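VC0179-like protein (Escherichia coli, PDB 4XJ6) probably synthesises cyclic GMP-AMP from ATP and GTP, as a bacterial nucleotidyltransferase homologous to cyclic GMP-AMP synthase. Local coordinates at residues L67-T72 and D84-I89. Numbering follows the deposited sequence.
Sequences LKLEKT and DLARLI
The carbonyl oxygen of L69 takes two bonds from T72. T72 OG1 gives the shorter one, 2.6 Å to L69 O, tilted 21° from the carbonyl plane. T72 N gives the other, at 3.0 Å to L69 O, and closes the type I turn L69-T72. T72 OG1 also bonds to V74 N, so the hydroxyl ties the turn to the chain that follows.

Within 67-72, L69 alone touches 84-89. Its CG sits beside the backbone N (chi1 -72°), anti to the carbonyl carbon, and this sends the two methyls toward 84-89. L69 CD1 comes down on the backbone at A86, 3.6 Å from A86 CA. It also lies near A86 N and A86 CB, with L85 CG a little farther off. I89 CD1 meets L69 tip to tip, 4.0 Å from both L69 CD1 and L69 CD2.

The patch packs the end of helix 62-69 on the next helix, 79-90, and its centre lies about 31 Å from the centre of the chain. Helix 24-57 covers it with V51 against L69 and V55 against I89. L85 also touches L155 of helix 149-166. Nearby, E70 OE2 forms salt bridges with R66 and with R82 of helix 79-90.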
loop_
_atom_site.group_PDB
_atom_site.type_symbol
_atom_site.label_atom_id
_atom_site.label_comp_id
_atom_site.label_asym_id
_atom_site.label_seq_id
_atom_site.Cartn_x
_atom_site.Cartn_y
_atom_site.Cartn_z
ATOM N N LEU A 67 -29.732 -19.573 -0.897
ATOM C CA LEU A 67 -30.471 -19.256 -2.113
ATOM C C LEU A 67 -30.676 -17.751 -2.263
ATOM O O LEU A 67 -30.686 -17.231 -3.378
ATOM C CB LEU A 67 -31.819 -19.979 -2.120
ATOM C CG LEU A 67 -31.758 -21.508 -2.164
ATOM C CD1 LEU A 67 -33.151 -22.109 -2.056
ATOM C CD2 LEU A 67 -31.060 -21.979 -3.431
ATOM N N LYS A 68 -30.843 -17.059 -1.141
ATOM C CA LYS A 68 -30.935 -15.602 -1.151
ATOM C C LYS A 68 -29.604 -14.975 -1.546
ATOM O O LYS A 68 -29.558 -14.030 -2.335
ATOM C CB LYS A 68 -31.371 -15.076 0.217
ATOM C CG LYS A 68 -32.864 -15.153 0.466
ATOM C CD LYS A 68 -33.217 -14.615 1.844
ATOM C CE LYS A 68 -34.721 -14.608 2.069
ATOM N NZ LYS A 68 -35.409 -13.613 1.203
ATOM N N LEU A 69 -28.522 -15.507 -0.986
ATOM C CA LEU A 69 -27.180 -15.013 -1.272
ATOM C C LEU A 69 -26.807 -15.234 -2.737
ATOM O O LEU A 69 -26.038 -14.465 -3.315
ATOM C CB LEU A 69 -26.155 -15.686 -0.356
ATOM C CG LEU A 69 -26.162 -15.254 1.111
ATOM C CD1 LEU A 69 -25.090 -16.001 1.892
ATOM C CD2 LEU A 69 -25.976 -13.742 1.239
ATOM N N GLU A 70 -27.366 -16.283 -3.336
ATOM C CA GLU A 70 -27.116 -16.586 -4.741
ATOM C C GLU A 70 -28.001 -15.752 -5.659
ATOM O O GLU A 70 -28.111 -16.028 -6.852
ATOM C CB GLU A 70 -27.335 -18.072 -5.019
ATOM C CG GLU A 70 -26.166 -18.968 -4.642
ATOM C CD GLU A 70 -26.498 -20.439 -4.799
ATOM O OE1 GLU A 70 -27.684 -20.757 -5.027
ATOM O OE2 GLU A 70 -25.578 -21.278 -4.695
ATOM N N LYS A 71 -28.646 -14.740 -5.089
ATOM C CA LYS A 71 -29.350 -13.736 -5.874
ATOM C C LYS A 71 -28.601 -12.417 -5.770
ATOM O O LYS A 71 -28.970 -11.425 -6.400
ATOM C CB LYS A 71 -30.795 -13.574 -5.397
ATOM C CG LYS A 71 -31.650 -14.813 -5.574
ATOM C CD LYS A 71 -33.015 -14.628 -4.930
ATOM C CE LYS A 71 -33.791 -15.936 -4.897
ATOM N NZ LYS A 71 -34.820 -15.944 -3.818
ATOM N N THR A 72 -27.540 -12.421 -4.968
ATOM C CA THR A 72 -26.717 -11.237 -4.763
ATOM C C THR A 72 -25.349 -11.395 -5.426
ATOM O O THR A 72 -25.138 -12.307 -6.224
ATOM C CB THR A 72 -26.518 -10.945 -3.265
ATOM O OG1 THR A 72 -25.648 -11.930 -2.696
ATOM C CG2 THR A 72 -27.849 -10.976 -2.533
ATOM N N ASP A 84 -20.124 -21.315 2.759
ATOM C CA ASP A 84 -19.459 -20.861 3.973
ATOM C C ASP A 84 -20.059 -19.551 4.471
ATOM O O ASP A 84 -20.376 -19.414 5.654
ATOM C CB ASP A 84 -17.959 -20.696 3.731
ATOM C CG ASP A 84 -17.175 -20.553 5.019
ATOM O OD1 ASP A 84 -17.731 -20.852 6.099
ATOM O OD2 ASP A 84 -15.994 -20.154 4.950
ATOM N N LEU A 85 -20.215 -18.593 3.560
ATOM C CA LEU A 85 -20.806 -17.301 3.894
ATOM C C LEU A 85 -22.253 -17.468 4.337
ATOM O O LEU A 85 -22.733 -16.743 5.208
ATOM C CB LEU A 85 -20.725 -16.346 2.702
ATOM C CG LEU A 85 -21.202 -14.919 2.978
ATOM C CD1 LEU A 85 -20.432 -14.310 4.145
ATOM C CD2 LEU A 85 -21.074 -14.056 1.729
ATOM N N ALA A 86 -22.940 -18.429 3.727
ATOM C CA ALA A 86 -24.310 -18.755 4.105
ATOM C C ALA A 86 -24.358 -19.212 5.555
ATOM O O ALA A 86 -25.203 -18.764 6.329
ATOM C CB ALA A 86 -24.881 -19.828 3.187
ATOM N N ARG A 87 -23.437 -20.099 5.917
ATOM C CA ARG A 87 -23.348 -20.601 7.282
ATOM C C ARG A 87 -23.034 -19.486 8.272
ATOM O O ARG A 87 -23.706 -19.351 9.293
ATOM C CB ARG A 87 -22.290 -21.698 7.383
ATOM C CG ARG A 87 -22.676 -22.992 6.693
ATOM C CD ARG A 87 -21.735 -24.121 7.070
ATOM N NE ARG A 87 -20.370 -23.878 6.615
ATOM C CZ ARG A 87 -19.903 -24.254 5.429
ATOM N NH1 ARG A 87 -20.697 -24.885 4.575
ATOM N NH2 ARG A 87 -18.646 -23.999 5.092
ATOM N N LEU A 88 -22.012 -18.693 7.959
ATOM C CA LEU A 88 -21.574 -17.602 8.826
ATOM C C LEU A 88 -22.688 -16.603 9.121
ATOM O O LEU A 88 -22.871 -16.192 10.265
ATOM C CB LEU A 88 -20.388 -16.871 8.196
ATOM C CG LEU A 88 -19.088 -17.666 8.100
ATOM C CD1 LEU A 88 -18.071 -16.928 7.247
ATOM C CD2 LEU A 88 -18.536 -17.936 9.491
ATOM N N ILE A 89 -23.423 -16.209 8.087
ATOM C CA ILE A 89 -24.539 -15.283 8.250
ATOM C C ILE A 89 -25.672 -15.961 9.018
ATOM O O ILE A 89 -26.366 -15.331 9.818
ATOM C CB ILE A 89 -25.050 -14.774 6.883
ATOM C CG1 ILE A 89 -24.000 -13.878 6.226
ATOM C CG2 ILE A 89 -26.363 -14.012 7.024
ATOM C CD1 ILE A 89 -24.410 -13.377 4.861
#